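Local coordinates for G-protein interacting protein 1 (Dictyostelium discoideum, PDB 5Z1N) that probably binds heterotrimeric G proteins through their beta/gamma subunits, and in this C-terminal TNFAIP8-like domain encloses phospholipid in a pocket between helices, at residues Arg15-Ser20 with Phe152-Ala157; Arg67-Gly72 with Thr100-Ala105. All coordinates share one frame; numbering follows the deposited sequence.

Contact 1: residues Arg15-Ser20 with Phe152-Ala157; sequences RELIGS and FLLISA. With PEF (di-palmitoyl-3-sn-phosphatidylethanolamine), chain B.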
loop_
_atom_site.group_PDB
_atom_site.type_symbol
_atom_site.label_atom_id
_atom_site.label_comp_id
_atom_site.label_asym_id
_atom_site.label_seq_id
_atom_site.Cartn_x
_atom_site.Cartn_y
_atom_site.Cartn_z
ATOM N N ARG A 15 1.032 3.050 11.978
ATOM C CA ARG A 15 2.249 3.851 11.900
ATOM C C ARG A 15 3.478 2.978 11.688
ATOM O O ARG A 15 4.411 3.382 10.986
ATOM C CB ARG A 15 2.412 4.700 13.163
ATOM C CG ARG A 15 1.265 5.675 13.410
ATOM C CD ARG A 15 1.612 6.706 14.478
ATOM N NE ARG A 15 1.857 6.088 15.778
ATOM C CZ ARG A 15 0.963 6.030 16.761
ATOM N NH1 ARG A 15 -0.245 6.556 16.594
ATOM N NH2 ARG A 15 1.275 5.445 17.911
ATOM N N GLU A 16 3.495 1.780 12.278
ATOM C CA GLU A 16 4.608 0.863 12.055
ATOM C C GLU A 16 4.609 0.336 10.626
ATOM O O GLU A 16 5.672 0.232 9.998
ATOM C CB GLU A 16 4.548 -0.292 13.055
ATOM C CG GLU A 16 5.146 0.039 14.407
ATOM C CD GLU A 16 6.645 -0.174 14.444
ATOM O OE1 GLU A 16 7.332 0.548 15.199
ATOM O OE2 GLU A 16 7.137 -1.063 13.719
ATOM N N LEU A 17 3.428 -0.010 10.097
ATOM C CA LEU A 17 3.348 -0.424 8.697
ATOM C C LEU A 17 3.885 0.666 7.770
ATOM O O LEU A 17 4.708 0.404 6.877
ATOM C CB LEU A 17 1.903 -0.765 8.342
ATOM C CG LEU A 17 1.452 -2.180 8.689
ATOM C CD1 LEU A 17 -0.063 -2.274 8.695
ATOM C CD2 LEU A 17 2.043 -3.148 7.690
ATOM N N ILE A 18 3.433 1.902 7.979
ATOM C CA ILE A 18 3.868 2.999 7.126
ATOM C C ILE A 18 5.357 3.264 7.304
ATOM O O ILE A 18 6.048 3.610 6.341
ATOM C CB ILE A 18 3.019 4.248 7.414
ATOM C CG1 ILE A 18 1.547 3.943 7.142
ATOM C CG2 ILE A 18 3.477 5.420 6.559
ATOM C CD1 ILE A 18 0.618 5.090 7.444
ATOM N N GLY A 19 5.878 3.093 8.522
ATOM C CA GLY A 19 7.313 3.216 8.725
ATOM C C GLY A 19 8.107 2.204 7.919
ATOM O O GLY A 19 9.124 2.544 7.302
ATOM N N SER A 20 7.650 0.947 7.901
ATOM C CA SER A 20 8.351 -0.073 7.122
ATOM C C SER A 20 8.330 0.261 5.632
ATOM O O SER A 20 9.372 0.221 4.950
ATOM C CB SER A 20 7.728 -1.445 7.386
ATOM O OG SER A 20 7.885 -1.814 8.744
ATOM N N PHE A 152 10.927 -8.097 5.529
ATOM C CA PHE A 152 10.274 -9.107 6.357
ATOM C C PHE A 152 9.252 -8.489 7.300
ATOM O O PHE A 152 8.166 -9.045 7.493
ATOM C CB PHE A 152 11.312 -9.896 7.160
ATOM C CG PHE A 152 10.710 -10.736 8.257
ATOM C CD1 PHE A 152 10.091 -11.942 7.963
ATOM C CD2 PHE A 152 10.741 -10.309 9.577
ATOM C CE1 PHE A 152 9.525 -12.712 8.966
ATOM C CE2 PHE A 152 10.175 -11.073 10.584
ATOM C CZ PHE A 152 9.564 -12.275 10.276
ATOM N N LEU A 153 9.585 -7.353 7.916
ATOM C CA LEU A 153 8.648 -6.721 8.840
ATOM C C LEU A 153 7.378 -6.287 8.123
ATOM O O LEU A 153 6.264 -6.477 8.631
ATOM C CB LEU A 153 9.315 -5.528 9.526
ATOM C CG LEU A 153 10.558 -5.861 10.351
ATOM C CD1 LEU A 153 11.060 -4.632 11.085
ATOM C CD2 LEU A 153 10.264 -6.984 11.332
ATOM N N LEU A 154 7.526 -5.715 6.927
ATOM C CA LEU A 154 6.366 -5.249 6.178
ATOM C C LEU A 154 5.492 -6.413 5.734
ATOM O O LEU A 154 4.279 -6.417 5.976
ATOM C CB LEU A 154 6.816 -4.428 4.970
ATOM C CG LEU A 154 5.672 -4.048 4.028
ATOM C CD1 LEU A 154 4.639 -3.198 4.760
ATOM C CD2 LEU A 154 6.201 -3.334 2.796
ATOM N N ILE A 155 6.086 -7.413 5.078
ATOM C CA ILE A 155 5.279 -8.516 4.566
ATOM C C ILE A 155 4.674 -9.313 5.712
ATOM O O ILE A 155 3.505 -9.711 5.662
ATOM C CB ILE A 155 6.110 -9.415 3.636
ATOM C CG1 ILE A 155 6.689 -8.596 2.479
ATOM C CG2 ILE A 155 5.254 -10.563 3.119
ATOM C CD1 ILE A 155 5.649 -7.811 1.700
ATOM N N SER A 156 5.455 -9.554 6.766
ATOM C CA SER A 156 4.951 -10.310 7.903
ATOM C C SER A 156 3.881 -9.546 8.669
ATOM O O SER A 156 3.093 -10.166 9.389
ATOM C CB SER A 156 6.099 -10.692 8.839
ATOM O OG SER A 156 6.595 -9.557 9.524
ATOM N N ALA A 157 3.832 -8.217 8.536
ATOM C CA ALA A 157 2.697 -7.492 9.094
ATOM C C ALA A 157 1.501 -7.502 8.150
ATOM O O ALA A 157 0.354 -7.506 8.609
ATOM C CB ALA A 157 3.100 -6.056 9.427
HETATM C C2 PEF B . -5.671 1.264 10.864
HETATM C C1 PEF B . -7.191 1.175 10.855
HETATM N N PEF B . -10.624 -3.325 12.646
HETATM C C3 PEF B . -5.056 0.237 11.801
HETATM C C4 PEF B . -10.395 -1.300 11.340
HETATM C C5 PEF B . -11.355 -2.373 11.837
HETATM C C10 PEF B . -4.109 1.829 9.149
HETATM C C11 PEF B . -3.685 1.846 7.702
HETATM C C12 PEF B . -2.199 1.545 7.537
HETATM C C13 PEF B . -1.937 1.263 6.061
HETATM C C14 PEF B . -0.460 1.101 5.721
HETATM C C15 PEF B . -0.341 0.481 4.331
HETATM C C16 PEF B . 1.103 0.393 3.860
HETATM C C17 PEF B . 1.248 -0.563 2.679
HETATM C C18 PEF B . 0.175 -0.336 1.619
HETATM C C19 PEF B . 0.734 -0.526 0.213
HETATM C C20 PEF B . 1.492 -1.842 0.063
HETATM C C21 PEF B . 2.868 -1.599 -0.547
HETATM C C22 PEF B . 3.695 -2.879 -0.587
HETATM C C23 PEF B . 5.171 -2.571 -0.824
HETATM C C24 PEF B . 5.973 -3.856 -0.987
HETATM C C25 PEF B . 7.458 -3.574 -1.047
HETATM C C30 PEF B . -3.953 -1.553 10.496
HETATM C C31 PEF B . -3.987 -2.905 9.825
HETATM C C32 PEF B . -4.118 -2.731 8.316
HETATM C C33 PEF B . -5.501 -2.222 7.932
HETATM C C34 PEF B . -5.442 -1.435 6.627
HETATM C C35 PEF B . -6.841 -1.095 6.123
HETATM C C36 PEF B . -6.819 0.132 5.217
HETATM C C37 PEF B . -8.068 0.221 4.347
HETATM C C38 PEF B . -8.111 1.548 3.593
HETATM C C39 PEF B . -8.296 1.334 2.095
HETATM C C40 PEF B . -8.383 2.655 1.336
HETATM C C41 PEF B . -7.121 3.496 1.500
HETATM C C42 PEF B . -5.890 2.808 0.916
HETATM C C43 PEF B . -4.693 3.751 0.920
HETATM C C44 PEF B . -3.442 3.073 0.377
HETATM C C45 PEF B . -2.330 4.082 0.179
HETATM O O4 PEF B . -3.546 2.509 9.987
HETATM O O5 PEF B . -2.943 -0.868 10.474
HETATM O O2 PEF B . -5.217 0.981 9.548
HETATM O O3 PEF B . -5.134 -1.033 11.162
HETATM O O1P PEF B . -9.434 1.279 13.857
HETATM O O2P PEF B . -9.971 1.359 11.282
HETATM O O3P PEF B . -7.664 0.710 12.113
HETATM O O4P PEF B . -9.603 -0.811 12.422
HETATM P P PEF B . -9.238 0.751 12.451
HETATM O O HOH W 1 5.616 -3.352 9.590
#

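Contact 2: residues Arg67-Gly72 with Thr100-Ala105; sequences RALRDG and TALKEA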
loop_
_atom_site.group_PDB
_atom_site.type_symbol
_atom_site.label_atom_id
_atom_site.label_comp_id
_atom_site.label_asym_id
_atom_site.label_seq_id
_atom_site.Cartn_x
_atom_site.Cartn_y
_atom_site.Cartn_z
ATOM N N ARG A 67 -11.068 -6.129 -0.779
ATOM C CA ARG A 67 -10.690 -7.336 -1.506
ATOM C C ARG A 67 -9.431 -7.104 -2.329
ATOM O O ARG A 67 -8.467 -7.878 -2.245
ATOM C CB ARG A 67 -11.844 -7.789 -2.400
ATOM C CG ARG A 67 -12.868 -8.658 -1.690
ATOM C CD ARG A 67 -13.861 -9.264 -2.672
ATOM N NE ARG A 67 -15.070 -8.454 -2.799
ATOM C CZ ARG A 67 -16.111 -8.530 -1.976
ATOM N NH1 ARG A 67 -17.168 -7.754 -2.169
ATOM N NH2 ARG A 67 -16.095 -9.381 -0.958
ATOM N N ALA A 68 -9.406 -6.015 -3.106
ATOM C CA ALA A 68 -8.252 -5.768 -3.961
ATOM C C ALA A 68 -6.982 -5.709 -3.128
ATOM O O ALA A 68 -6.007 -6.422 -3.406
ATOM C CB ALA A 68 -8.445 -4.478 -4.758
ATOM N N LEU A 69 -7.011 -4.924 -2.049
ATOM C CA LEU A 69 -5.828 -4.798 -1.211
ATOM C C LEU A 69 -5.397 -6.164 -0.707
ATOM O O LEU A 69 -4.223 -6.537 -0.813
ATOM C CB LEU A 69 -6.104 -3.850 -0.046
ATOM C CG LEU A 69 -6.195 -2.365 -0.401
ATOM C CD1 LEU A 69 -6.585 -1.559 0.825
ATOM C CD2 LEU A 69 -4.877 -1.868 -0.979
ATOM N N ARG A 70 -6.358 -6.958 -0.231
ATOM C CA ARG A 70 -5.988 -8.250 0.326
ATOM C C ARG A 70 -5.375 -9.130 -0.750
ATOM O O ARG A 70 -4.320 -9.742 -0.530
ATOM C CB ARG A 70 -7.203 -8.898 0.992
ATOM C CG ARG A 70 -7.574 -8.169 2.284
ATOM C CD ARG A 70 -8.558 -8.927 3.143
ATOM N NE ARG A 70 -9.915 -8.873 2.613
ATOM C CZ ARG A 70 -10.612 -9.943 2.249
ATOM N NH1 ARG A 70 -10.079 -11.152 2.363
ATOM N NH2 ARG A 70 -11.843 -9.807 1.778
ATOM N N ASP A 71 -5.954 -9.109 -1.959
ATOM C CA ASP A 71 -5.343 -9.829 -3.070
ATOM C C ASP A 71 -3.897 -9.399 -3.235
ATOM O O ASP A 71 -2.980 -10.230 -3.230
ATOM C CB ASP A 71 -6.121 -9.585 -4.363
ATOM C CG ASP A 71 -7.334 -10.475 -4.494
ATOM O OD1 ASP A 71 -8.249 -10.108 -5.258
ATOM O OD2 ASP A 71 -7.377 -11.537 -3.833
ATOM N N GLY A 72 -3.675 -8.082 -3.312
ATOM C CA GLY A 72 -2.319 -7.581 -3.436
ATOM C C GLY A 72 -1.429 -8.116 -2.340
ATOM O O GLY A 72 -0.389 -8.727 -2.611
ATOM N N THR A 100 -1.154 -5.892 -10.357
ATOM C CA THR A 100 -2.477 -5.757 -10.948
ATOM C C THR A 100 -3.522 -5.587 -9.860
ATOM O O THR A 100 -4.395 -4.714 -9.959
ATOM C CB THR A 100 -2.781 -6.961 -11.835
ATOM O OG1 THR A 100 -1.884 -6.953 -12.952
ATOM C CG2 THR A 100 -4.209 -6.901 -12.349
ATOM N N ALA A 101 -3.391 -6.349 -8.768
ATOM C CA ALA A 101 -4.345 -6.206 -7.678
ATOM C C ALA A 101 -4.328 -4.783 -7.146
ATOM O O ALA A 101 -5.387 -4.168 -6.950
ATOM C CB ALA A 101 -4.039 -7.207 -6.564
ATOM N N LEU A 102 -3.134 -4.212 -6.981
ATOM C CA LEU A 102 -3.090 -2.869 -6.429
ATOM C C LEU A 102 -3.662 -1.863 -7.420
ATOM O O LEU A 102 -4.330 -0.905 -7.007
ATOM C CB LEU A 102 -1.664 -2.523 -6.005
ATOM C CG LEU A 102 -1.236 -3.358 -4.784
ATOM C CD1 LEU A 102 0.214 -3.097 -4.380
ATOM C CD2 LEU A 102 -2.172 -3.123 -3.606
ATOM N N LYS A 103 -3.495 -2.112 -8.726
ATOM C CA LYS A 103 -4.138 -1.246 -9.707
ATOM C C LYS A 103 -5.642 -1.233 -9.483
ATOM O O LYS A 103 -6.264 -0.163 -9.446
ATOM C CB LYS A 103 -3.794 -1.695 -11.129
ATOM C CG LYS A 103 -4.453 -0.876 -12.254
ATOM C CD LYS A 103 -4.077 0.602 -12.193
ATOM C CE LYS A 103 -2.572 0.805 -12.341
ATOM N NZ LYS A 103 -2.205 2.254 -12.399
ATOM N N GLU A 104 -6.229 -2.412 -9.248
ATOM C CA GLU A 104 -7.655 -2.463 -8.954
ATOM C C GLU A 104 -7.968 -1.614 -7.730
ATOM O O GLU A 104 -8.841 -0.735 -7.777
ATOM C CB GLU A 104 -8.097 -3.915 -8.765
ATOM C CG GLU A 104 -9.475 -4.096 -8.152
ATOM C CD GLU A 104 -10.612 -3.704 -9.077
ATOM O OE1 GLU A 104 -10.359 -3.394 -10.260
ATOM O OE2 GLU A 104 -11.770 -3.712 -8.612
ATOM N N ALA A 105 -7.198 -1.797 -6.653
ATOM C CA ALA A 105 -7.406 -0.977 -5.467
ATOM C C ALA A 105 -7.329 0.498 -5.825
ATOM O O ALA A 105 -8.214 1.285 -5.458
ATOM C CB ALA A 105 -6.382 -1.330 -4.387
#

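Contact 1: residues Arg15-Ser20 with Phe152-Ala157
Leu17 reaches across to Ala157 and Leu154 with one methyl, CD2, and that methyl makes the tight part of this helix pair. It sits 3.5 Å from Ala157 CB, and the same CD2 lies 3.9 Å from Leu154 CD1; the two leucine side chains cross at about a right angle, each offering a single branch to the other. The other branch of Leu17 turns to the lipid, CD1 lying 3.7 Å from the ester carbonyl oxygen O5 of the phosphatidylethanolamine. Leu154 divides its methyls in the same manner: chi1 of 173° carries CG anti to the backbone N, and from there the methyls part, CD1 to Leu17 and CD2 to acyl carbon C24, 3.8 Å away. An alanine at Leu17 would remove both branches and is likely to open a gap beside Ala157 and Leu154 and leave the lipid carbonyl without this apolar neighbour.

One turn further on, Ser20 CB packs on Leu154 CB at 3.9 Å, where the two backbones come closest. From here the contact loosens toward solvent. Ser20 OG only grazes Leu153 CB at 4.1 Å, and a water bridges the helices instead, 2.9 Å from Ser20 OG and joined by a weak bond to Leu153 O. The segment axes approach to 9.2 Å and run obliquely, at 137°, so few residues touch. Around it, Ile18 packs against helix 31-53 through Ile41, Leu42 and Leu45, Ile155 turns to Leu76 and Phe80 of helix 59-81, and Leu154 also touches Val21 and Ile24 further along helix 12-28.

Contact 2: residues Arg67-Gly72 with Thr100-Ala105
Ala68 presents its methyl to the backbone of the facing helix, with CB 3.5 Å from Ala105 N. Glu104 covers the same methyl from its outer flank: its CG stands anti to the backbone N (chi1 167°), which brings this CH2 to 3.6 Å from Ala68 CB, and the bend at chi2 follows beyond it. What Glu104 gives here is therefore its aliphatic stem. The methyls of Ala68 and Ala105 also meet each other, CB to CB.

One turn away the roles are exchanged. Ala101 now points its CB into the backbone of helix 59-81, 3.4 Å from Gly72 N and close to Gly72 CA, while Asp71 CB lies alongside that methyl at 3.9 Å. Gly72 has no side chain to hold the helices apart, and a CB at this position would run into Leu102 CD2.

On the inner flank Leu69 and Leu102 cross at about a right angle and meet through their CD2 methyls, 4.0 Å apart. Leu69 sets out away from the partner helix, but its CD2 swings back to lie 3.8 Å from Ala105 CB; the side chain also touches the phosphatidylethanolamine, so it belongs to both the helix seam and the lipid pocket.

With alanines and a glycine at the crossing, the segment axes approach to 7.8 Å at an angle of 160°. This is close antiparallel packing of small residues, with methyls set against backbone, and it joins helices 59-81 and 92-113 in the all-helical TNFAIP8-like domain, whose lipid pocket Leu69 helps to line.

In the fold
Contact 2 pairs nearly antiparallel helices and contact 1 a more oblique pair, on opposite sides of the chain's centre, with their own centres about 18 Å apart. Contact 2 is the more buried, joining two long helices; contact 1 is only partly buried and wider between its axes. They share no helix directly, yet Ile155 in contact 1 packs on helix 59-81, which carries Arg67-Gly72 of contact 2. The phosphatidylethanolamine is their common neighbour: contact 1 lends Leu17, Ile18 and Leu154 to its pocket, contact 2 only Leu69. Apolar contacts hold both, mainly through leucine methyls in contact 1, with a serine and a water at its edge, and through alanine methyls against backbone, flanked by a leucine pair, in contact 2.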